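Local coordinates for vascular protein tyrosine phosphatase 1 (Rattus norvegicus, PDB 3I36), which probably removes phosphate from phosphotyrosine in target proteins, this chain being the catalytic domain of a receptor-type tyrosine phosphatase that spans the membrane, at residues Asn78-Asp83 and Tyr99-Tyr104; Tyr138-Leu143 and Pro239-Cys244; Ala246-Thr251 and Met281-Met286. One frame throughout, in Å; residues are numbered along the deposited sequence.

Contact 1. Residues Asn78-Asp83 and Tyr99-Tyr104; sequences NVLPYD and YINANY
P81 lies against three side chains of the 99-104 segment at once, spreading them round its ring. CB faces N103, CG approaches the Y99 ring, and CD lies between the phenol oxygen of Y99 and the amide of N101, 3.4 Å from N101 ND2. Toward Y99 the proline ring comes obliquely, its CG 3.7 Å from Y99 CE1. The phenol oxygen, Y99 OH, rests against the proline ring, 3.0 Å from P81 CD, and bonds N74 OD1. The tyrosine torsion explains the meeting: with CG anti to the backbone N (chi1 -178°), the phenol is sent out to meet the proline, which comes from the opposite direction.

The polar tie is made by N101. Its ND2 donates to V79 O over 2.7 Å, nearly straight at 166°, with the acceptor close to the amide plane of the asparagine and the donor in the carbonyl plane of the valine. ND2 also bonds N74 OD1, and N101 OD1 accepts from R283 NH1, so both ends of this buried amide are gripped and its rotation is fixed. N101 is itself the centre of an inverse gamma turn, a corner that separates strand 99-100 from strand 102-105.

The touching parts of the two segments run at 88° to one another. L80, P81 and Y99 all pack on A65 of helix 63-66, strand 86-88 lies along the 99-104 side, and A102 touches I115 and T117 of strand 114-117.

Contact 2. Residues Tyr138-Leu143 and Pro239-Cys244; sequences YAIVML and PILVHC
M142 lies across the H243 ring where two parallel strands, 139-142 and 240-243, run side by side in the central mixed sheet of the phosphatase fold. Four backbone bonds join them, from L241 N to A139 O, V141 N to L241 O, H243 N to V141 O and L143 N to H243 O. I140 and L241 share the face that carries M142 and H243; V141 packs against I240 and V242 on the other, its CG2 3.6 Å from I240 CG2.

The methionine can be followed outward. Its CA sits over one face of the imidazole, 4.1 Å from the ring centroid in a CH-pi contact. M142 CB lies 3.4 Å from H243 NE2, and M142 CG is 3.2 Å from H243 CE1. The sulfur passes the ring obliquely, M142 SD being 3.6 Å from H243 CE1. At the end of the extended chain, M142 CE is 3.9 Å from H243 CE1.

The histidine is fixed at both nitrogens: ND1 donates to a lone pair of C244 O at 171°, and NE2 bonds Y157 OH. A phenylalanine in its place has no ring nitrogens and would probably leave C244 O and Y157 OH without these partners. The side chains of the strand pair are apolar but for this histidine, whose ND1 bond probably helps to steady the backbone of C244, the probable phosphocysteine nucleophile.

Contact 3. Residues Ala246-Thr251 and Met281-Met286; sequences AGVGRT and MHRPLM
R283 grips the backbone of the P-loop, the phosphate-binding signature loop of protein tyrosine phosphatases, through two adjacent carbonyls. NH2 donates to A246 O over 2.7 Å, and NE to G247 O over 2.9 Å. Both oxygens lie at the guanidinium edge, but they are used differently. A246 O is met in its own carbonyl plane while tilted 18° from the guanidinium plane; G247 O lies close to that plane, with NE well above the plane of its carbonyl. The arginine reaches them because its chain is extended from CG to NE, after a first torsion of -174° that leaves CG anti to the backbone N. NH1 turns to the asparagine of the neighbouring corner, N101, so all three nitrogens have partners in the fold. The carbonyls held here belong to residues that probably bind the substrate.

Outward from this clamp, V248 packs against the type II turn R283-M286. Its CG1 meets P284 O, and V248 CG2 lies 3.6 Å from L285 CB. V248 is also the N-cap residue of helix 249-267. M286 is bent at both chi2 and chi3, which folds its sulfur back against the loop, with M286 SD 3.8 Å from V248 CB. The methyl then continues to the helix, where M286 CE lies 4.0 Å from T251 CG2.

How the contacts relate
All three contacts are buried, yet their chemistry follows their place in the fold. Contact 2 lies in the middle of the sheet and is held by regular backbone bonds between neighbouring strands; contact 1 joins a loop to an edge strand and its preceding corner, and contact 3 joins the P-loop and the start of helix 249-267 to another loop, so in both a side chain supplies the polar links. Contacts 1 and 3 meet directly at R283. Contacts 2 and 3 follow one another along the chain, strand 240-243 leading through the P-loop into helix 249-267, and L143 O accepts from R250 NH2. Contacts 1 and 2 do not touch, but both reach the same sheet.

Contact 1. Residues Asn78-Asp83 and Tyr99-Tyr104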
loop_
_atom_site.group_PDB
_atom_site.type_symbol
_atom_site.label_atom_id
_atom_site.label_comp_id
_atom_site.label_asym_id
_atom_site.label_seq_id
_atom_site.Cartn_x
_atom_site.Cartn_y
_atom_site.Cartn_z
ATOM N N ASN A 78 -0.571 -12.338 -12.361
ATOM C CA ASN A 78 0.564 -12.770 -11.554
ATOM C C ASN A 78 0.714 -11.951 -10.282
ATOM O O ASN A 78 1.745 -11.988 -9.614
ATOM C CB ASN A 78 1.859 -12.744 -12.367
ATOM C CG ASN A 78 2.267 -11.342 -12.772
ATOM O OD1 ASN A 78 1.453 -10.412 -12.769
ATOM N ND2 ASN A 78 3.541 -11.182 -13.131
ATOM N N VAL A 79 -0.318 -11.192 -9.951
ATOM C CA VAL A 79 -0.349 -10.549 -8.655
ATOM C C VAL A 79 -1.592 -10.993 -7.925
ATOM O O VAL A 79 -2.666 -10.400 -8.051
ATOM C CB VAL A 79 -0.304 -9.030 -8.770
ATOM C CG1 VAL A 79 -0.341 -8.416 -7.386
ATOM C CG2 VAL A 79 0.968 -8.606 -9.525
ATOM N N LEU A 80 -1.445 -12.086 -7.195
ATOM C CA LEU A 80 -2.582 -12.716 -6.555
ATOM C C LEU A 80 -2.357 -12.731 -5.065
ATOM O O LEU A 80 -1.273 -13.065 -4.606
ATOM C CB LEU A 80 -2.727 -14.152 -7.031
ATOM C CG LEU A 80 -2.777 -14.291 -8.546
ATOM C CD1 LEU A 80 -2.946 -15.755 -8.894
ATOM C CD2 LEU A 80 -3.921 -13.460 -9.125
ATOM N N PRO A 81 -3.406 -12.414 -4.312
ATOM C CA PRO A 81 -3.305 -12.397 -2.855
ATOM C C PRO A 81 -3.118 -13.816 -2.328
ATOM O O PRO A 81 -3.805 -14.740 -2.766
ATOM C CB PRO A 81 -4.667 -11.855 -2.425
ATOM C CG PRO A 81 -5.618 -12.259 -3.576
ATOM C CD PRO A 81 -4.737 -11.998 -4.787
ATOM N N TYR A 82 -2.201 -13.988 -1.384
ATOM C CA TYR A 82 -2.091 -15.259 -0.696
ATOM C C TYR A 82 -3.308 -15.446 0.194
ATOM O O TYR A 82 -3.784 -14.497 0.815
ATOM C CB TYR A 82 -0.815 -15.319 0.149
ATOM C CG TYR A 82 0.420 -15.107 -0.676
ATOM C CD1 TYR A 82 0.625 -15.843 -1.837
ATOM C CD2 TYR A 82 1.388 -14.179 -0.298
ATOM C CE1 TYR A 82 1.749 -15.656 -2.616
ATOM C CE2 TYR A 82 2.528 -13.984 -1.072
ATOM C CZ TYR A 82 2.700 -14.727 -2.227
ATOM O OH TYR A 82 3.817 -14.562 -3.000
ATOM N N ASP A 83 -3.807 -16.673 0.234
ATOM C CA ASP A 83 -4.965 -17.008 1.051
ATOM C C ASP A 83 -4.718 -16.660 2.504
ATOM O O ASP A 83 -5.618 -16.237 3.222
ATOM C CB ASP A 83 -5.238 -18.500 0.950
ATOM C CG ASP A 83 -5.654 -18.914 -0.444
ATOM O OD1 ASP A 83 -6.400 -18.144 -1.069
ATOM O OD2 ASP A 83 -5.223 -19.986 -0.923
ATOM N N TYR A 99 -14.197 -12.315 -2.212
ATOM C CA TYR A 99 -12.893 -12.161 -2.825
ATOM C C TYR A 99 -12.598 -10.750 -3.257
ATOM O O TYR A 99 -13.401 -10.102 -3.932
ATOM C CB TYR A 99 -12.711 -13.073 -4.034
ATOM C CG TYR A 99 -11.329 -12.906 -4.578
ATOM C CD1 TYR A 99 -10.260 -13.587 -4.006
ATOM C CD2 TYR A 99 -11.071 -12.019 -5.616
ATOM C CE1 TYR A 99 -8.974 -13.409 -4.465
ATOM C CE2 TYR A 99 -9.777 -11.841 -6.100
ATOM C CZ TYR A 99 -8.734 -12.544 -5.505
ATOM O OH TYR A 99 -7.456 -12.376 -5.953
ATOM N N ILE A 100 -11.414 -10.294 -2.880
ATOM C CA ILE A 100 -10.871 -9.081 -3.447
ATOM C C ILE A 100 -9.370 -9.249 -3.477
ATOM O O ILE A 100 -8.778 -9.911 -2.611
ATOM C CB ILE A 100 -11.257 -7.842 -2.630
ATOM C CG1 ILE A 100 -10.714 -6.568 -3.310
ATOM C CG2 ILE A 100 -10.748 -8.001 -1.192
ATOM C CD1 ILE A 100 -11.438 -5.288 -2.887
ATOM N N ASN A 101 -8.749 -8.684 -4.497
ATOM C CA ASN A 101 -7.320 -8.790 -4.614
ATOM C C ASN A 101 -6.691 -7.802 -3.651
ATOM O O ASN A 101 -6.444 -6.648 -3.999
ATOM C CB ASN A 101 -6.857 -8.512 -6.029
ATOM C CG ASN A 101 -5.413 -8.893 -6.219
ATOM O OD1 ASN A 101 -4.554 -8.489 -5.428
ATOM N ND2 ASN A 101 -5.134 -9.699 -7.240
ATOM N N ALA A 102 -6.486 -8.269 -2.427
ATOM C CA ALA A 102 -6.022 -7.430 -1.333
ATOM C C ALA A 102 -5.534 -8.339 -0.230
ATOM O O ALA A 102 -6.070 -9.434 -0.022
ATOM C CB ALA A 102 -7.158 -6.542 -0.808
ATOM N N ASN A 103 -4.519 -7.885 0.494
ATOM C CA ASN A 103 -4.040 -8.625 1.648
ATOM C C ASN A 103 -3.800 -7.665 2.783
ATOM O O ASN A 103 -3.398 -6.524 2.559
ATOM C CB ASN A 103 -2.707 -9.302 1.345
ATOM C CG ASN A 103 -2.832 -10.348 0.284
ATOM O OD1 ASN A 103 -3.132 -11.517 0.565
ATOM N ND2 ASN A 103 -2.606 -9.943 -0.944
ATOM N N TYR A 104 -4.016 -8.150 3.998
ATOM C CA TYR A 104 -3.612 -7.411 5.176
ATOM C C TYR A 104 -2.106 -7.434 5.209
ATOM O O TYR A 104 -1.499 -8.483 5.058
ATOM C CB TYR A 104 -4.135 -8.083 6.427
ATOM C CG TYR A 104 -5.625 -8.127 6.477
ATOM C CD1 TYR A 104 -6.362 -7.001 6.822
ATOM C CD2 TYR A 104 -6.306 -9.298 6.182
ATOM C CE1 TYR A 104 -7.754 -7.049 6.866
ATOM C CE2 TYR A 104 -7.673 -9.357 6.229
ATOM C CZ TYR A 104 -8.395 -8.234 6.573
ATOM O OH TYR A 104 -9.767 -8.314 6.603
#

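Contact 2. Residues Tyr138-Leu143 and Pro239-Cys244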
loop_
_atom_site.group_PDB
_atom_site.type_symbol
_atom_site.label_atom_id
_atom_site.label_comp_id
_atom_site.label_asym_id
_atom_site.label_seq_id
_atom_site.Cartn_x
_atom_site.Cartn_y
_atom_site.Cartn_z
ATOM N N TYR A 138 -10.467 4.145 6.908
ATOM C CA TYR A 138 -10.710 5.582 6.988
ATOM C C TYR A 138 -9.711 6.319 6.102
ATOM O O TYR A 138 -9.886 7.484 5.781
ATOM C CB TYR A 138 -10.517 6.071 8.411
ATOM C CG TYR A 138 -11.723 5.892 9.294
ATOM C CD1 TYR A 138 -12.174 4.633 9.636
ATOM C CD2 TYR A 138 -12.394 6.986 9.796
ATOM C CE1 TYR A 138 -13.287 4.472 10.467
ATOM C CE2 TYR A 138 -13.495 6.843 10.614
ATOM C CZ TYR A 138 -13.933 5.590 10.951
ATOM O OH TYR A 138 -15.029 5.462 11.773
ATOM N N ALA A 139 -8.639 5.628 5.730
ATOM C CA ALA A 139 -7.600 6.249 4.921
ATOM C C ALA A 139 -7.245 5.368 3.740
ATOM O O ALA A 139 -7.001 4.174 3.888
ATOM C CB ALA A 139 -6.349 6.531 5.759
ATOM N N ILE A 140 -7.198 5.976 2.567
ATOM C CA ILE A 140 -6.727 5.266 1.395
ATOM C C ILE A 140 -5.496 5.994 0.943
ATOM O O ILE A 140 -5.488 7.216 0.862
ATOM C CB ILE A 140 -7.753 5.298 0.255
ATOM C CG1 ILE A 140 -8.934 4.374 0.586
ATOM C CG2 ILE A 140 -7.096 4.885 -1.065
ATOM C CD1 ILE A 140 -10.065 4.456 -0.449
ATOM N N VAL A 141 -4.452 5.236 0.646
ATOM C CA VAL A 141 -3.263 5.816 0.069
ATOM C C VAL A 141 -3.173 5.280 -1.331
ATOM O O VAL A 141 -3.063 4.073 -1.537
ATOM C CB VAL A 141 -2.016 5.419 0.851
ATOM C CG1 VAL A 141 -0.761 5.958 0.154
ATOM C CG2 VAL A 141 -2.109 5.959 2.263
ATOM N N MET A 142 -3.228 6.183 -2.295
ATOM C CA MET A 142 -3.225 5.804 -3.685
ATOM C C MET A 142 -1.938 6.290 -4.302
ATOM O O MET A 142 -1.631 7.486 -4.263
ATOM C CB MET A 142 -4.402 6.443 -4.397
ATOM C CG MET A 142 -4.360 6.233 -5.880
ATOM S SD MET A 142 -5.925 6.693 -6.632
ATOM C CE MET A 142 -5.546 6.314 -8.347
ATOM N N LEU A 143 -1.179 5.370 -4.876
ATOM C CA LEU A 143 0.181 5.703 -5.276
ATOM C C LEU A 143 0.368 5.592 -6.763
ATOM O O LEU A 143 1.440 5.239 -7.248
ATOM C CB LEU A 143 1.175 4.802 -4.555
ATOM C CG LEU A 143 1.108 4.922 -3.033
ATOM C CD1 LEU A 143 1.731 3.704 -2.386
ATOM C CD2 LEU A 143 1.801 6.199 -2.577
ATOM N N PRO A 239 -7.406 -0.290 9.142
ATOM C CA PRO A 239 -6.280 -0.548 8.245
ATOM C C PRO A 239 -6.167 0.598 7.270
ATOM O O PRO A 239 -7.195 1.132 6.820
ATOM C CB PRO A 239 -6.714 -1.811 7.477
ATOM C CG PRO A 239 -7.883 -2.342 8.182
ATOM C CD PRO A 239 -8.531 -1.202 8.903
ATOM N N ILE A 240 -4.943 0.983 6.948
ATOM C CA ILE A 240 -4.753 1.954 5.886
ATOM C C ILE A 240 -4.788 1.158 4.597
ATOM O O ILE A 240 -4.039 0.193 4.427
ATOM C CB ILE A 240 -3.401 2.679 5.993
ATOM C CG1 ILE A 240 -3.298 3.387 7.356
ATOM C CG2 ILE A 240 -3.225 3.678 4.839
ATOM C CD1 ILE A 240 -1.891 3.778 7.686
ATOM N N LEU A 241 -5.665 1.556 3.692
ATOM C CA LEU A 241 -5.772 0.845 2.431
ATOM C C LEU A 241 -4.783 1.523 1.502
ATOM O O LEU A 241 -4.868 2.723 1.254
ATOM C CB LEU A 241 -7.189 0.937 1.888
ATOM C CG LEU A 241 -7.524 0.158 0.616
ATOM C CD1 LEU A 241 -9.012 0.280 0.382
ATOM C CD2 LEU A 241 -6.779 0.685 -0.602
ATOM N N VAL A 242 -3.816 0.758 1.027
ATOM C CA VAL A 242 -2.780 1.320 0.176
ATOM C C VAL A 242 -2.843 0.598 -1.139
ATOM O O VAL A 242 -2.971 -0.614 -1.170
ATOM C CB VAL A 242 -1.392 1.137 0.776
ATOM C CG1 VAL A 242 -0.331 1.846 -0.106
ATOM C CG2 VAL A 242 -1.364 1.702 2.176
ATOM N N HIS A 243 -2.805 1.345 -2.235
ATOM C CA HIS A 243 -2.811 0.695 -3.536
ATOM C C HIS A 243 -2.084 1.561 -4.531
ATOM O O HIS A 243 -1.970 2.776 -4.354
ATOM C CB HIS A 243 -4.233 0.438 -4.023
ATOM C CG HIS A 243 -4.933 1.675 -4.488
ATOM N ND1 HIS A 243 -4.856 2.125 -5.786
ATOM C CD2 HIS A 243 -5.706 2.565 -3.822
ATOM C CE1 HIS A 243 -5.567 3.235 -5.910
ATOM N NE2 HIS A 243 -6.087 3.529 -4.732
ATOM N N CYS A 244 -1.566 0.919 -5.566
ATOM C CA CYS A 244 -1.083 1.624 -6.733
ATOM C C CYS A 244 -1.815 0.920 -7.856
ATOM O O CYS A 244 -3.045 0.874 -7.852
ATOM C CB CYS A 244 0.438 1.491 -6.859
ATOM S SG CYS A 244 1.079 -0.143 -6.347
HETATM O O HOH W 1 -7.851 3.480 7.648
#

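Contact 3. Residues Ala246-Thr251 and Met281-Met286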
loop_
_atom_site.group_PDB
_atom_site.type_symbol
_atom_site.label_atom_id
_atom_site.label_comp_id
_atom_site.label_asym_id
_atom_site.label_seq_id
_atom_site.Cartn_x
_atom_site.Cartn_y
_atom_site.Cartn_z
ATOM N N ALA A 246 -0.828 -2.611 -9.163
ATOM C CA ALA A 246 -0.902 -3.986 -8.717
ATOM C C ALA A 246 -1.008 -4.058 -7.187
ATOM O O ALA A 246 -1.377 -5.084 -6.622
ATOM C CB ALA A 246 0.299 -4.744 -9.212
ATOM N N GLY A 247 -0.688 -2.957 -6.522
ATOM C CA GLY A 247 -0.739 -2.922 -5.083
ATOM C C GLY A 247 0.433 -3.680 -4.489
ATOM O O GLY A 247 0.315 -4.288 -3.438
ATOM N N VAL A 248 1.569 -3.666 -5.172
ATOM C CA VAL A 248 2.733 -4.348 -4.623
ATOM C C VAL A 248 3.991 -3.505 -4.619
ATOM O O VAL A 248 4.721 -3.499 -3.633
ATOM C CB VAL A 248 2.993 -5.720 -5.310
ATOM C CG1 VAL A 248 1.752 -6.584 -5.216
ATOM C CG2 VAL A 248 3.428 -5.529 -6.768
ATOM N N GLY A 249 4.256 -2.789 -5.708
ATOM C CA GLY A 249 5.521 -2.088 -5.819
ATOM C C GLY A 249 5.532 -0.807 -5.012
ATOM O O GLY A 249 6.101 -0.739 -3.926
ATOM N N ARG A 250 4.930 0.235 -5.564
ATOM C CA ARG A 250 4.829 1.494 -4.846
ATOM C C ARG A 250 4.163 1.290 -3.497
ATOM O O ARG A 250 4.565 1.862 -2.486
ATOM C CB ARG A 250 4.012 2.465 -5.675
ATOM C CG ARG A 250 4.681 2.796 -6.973
ATOM C CD ARG A 250 3.821 3.723 -7.791
ATOM N NE ARG A 250 4.339 3.802 -9.152
ATOM C CZ ARG A 250 3.783 4.525 -10.116
ATOM N NH1 ARG A 250 4.307 4.539 -11.343
ATOM N NH2 ARG A 250 2.706 5.239 -9.847
ATOM N N THR A 251 3.150 0.440 -3.499
ATOM C CA THR A 251 2.397 0.146 -2.291
ATOM C C THR A 251 3.308 -0.439 -1.234
ATOM O O THR A 251 3.309 0.014 -0.095
ATOM C CB THR A 251 1.249 -0.812 -2.607
ATOM O OG1 THR A 251 0.247 -0.086 -3.327
ATOM C CG2 THR A 251 0.648 -1.394 -1.327
ATOM N N MET A 281 5.638 -12.101 2.741
ATOM C CA MET A 281 4.897 -13.191 3.359
ATOM C C MET A 281 3.407 -12.890 3.366
ATOM O O MET A 281 2.598 -13.738 3.750
ATOM C CB MET A 281 5.385 -13.438 4.789
ATOM C CG MET A 281 6.746 -14.088 4.860
ATOM S SD MET A 281 6.693 -15.702 4.076
ATOM C CE MET A 281 5.428 -16.510 5.059
ATOM N N HIS A 282 3.036 -11.679 2.958
ATOM C CA HIS A 282 1.621 -11.296 2.970
ATOM C C HIS A 282 1.034 -11.030 1.597
ATOM O O HIS A 282 -0.170 -11.111 1.403
ATOM C CB HIS A 282 1.409 -10.105 3.891
ATOM C CG HIS A 282 1.539 -10.465 5.330
ATOM N ND1 HIS A 282 2.755 -10.523 5.974
ATOM C CD2 HIS A 282 0.612 -10.859 6.234
ATOM C CE1 HIS A 282 2.568 -10.904 7.223
ATOM N NE2 HIS A 282 1.279 -11.117 7.406
ATOM N N ARG A 283 1.885 -10.705 0.641
ATOM C CA ARG A 283 1.399 -10.410 -0.693
ATOM C C ARG A 283 2.611 -10.529 -1.576
ATOM O O ARG A 283 3.707 -10.177 -1.160
ATOM C CB ARG A 283 0.862 -8.985 -0.740
ATOM C CG ARG A 283 0.191 -8.577 -2.045
ATOM C CD ARG A 283 -0.617 -7.297 -1.802
ATOM N NE ARG A 283 -1.148 -6.708 -3.032
ATOM C CZ ARG A 283 -2.239 -7.143 -3.660
ATOM N NH1 ARG A 283 -2.918 -8.182 -3.183
ATOM N NH2 ARG A 283 -2.649 -6.533 -4.761
ATOM N N PRO A 284 2.426 -11.047 -2.787
ATOM C CA PRO A 284 3.562 -11.198 -3.685
ATOM C C PRO A 284 4.147 -9.853 -4.038
ATOM O O PRO A 284 3.451 -8.826 -4.010
ATOM C CB PRO A 284 2.922 -11.800 -4.950
ATOM C CG PRO A 284 1.472 -11.459 -4.838
ATOM C CD PRO A 284 1.198 -11.603 -3.374
ATOM N N LEU A 285 5.437 -9.871 -4.351
ATOM C CA LEU A 285 6.085 -8.787 -5.070
ATOM C C LEU A 285 6.184 -7.474 -4.309
ATOM O O LEU A 285 6.576 -6.467 -4.881
ATOM C CB LEU A 285 5.347 -8.549 -6.389
ATOM C CG LEU A 285 5.445 -9.713 -7.364
ATOM C CD1 LEU A 285 4.506 -9.510 -8.521
ATOM C CD2 LEU A 285 6.898 -9.875 -7.846
ATOM N N MET A 286 5.809 -7.467 -3.034
ATOM C CA MET A 286 5.847 -6.223 -2.274
ATOM C C MET A 286 7.245 -5.647 -2.375
ATOM O O MET A 286 8.217 -6.339 -2.069
ATOM C CB MET A 286 5.469 -6.465 -0.817
ATOM C CG MET A 286 4.107 -7.131 -0.652
ATOM S SD MET A 286 2.824 -6.226 -1.543
ATOM C CE MET A 286 2.862 -4.696 -0.651
#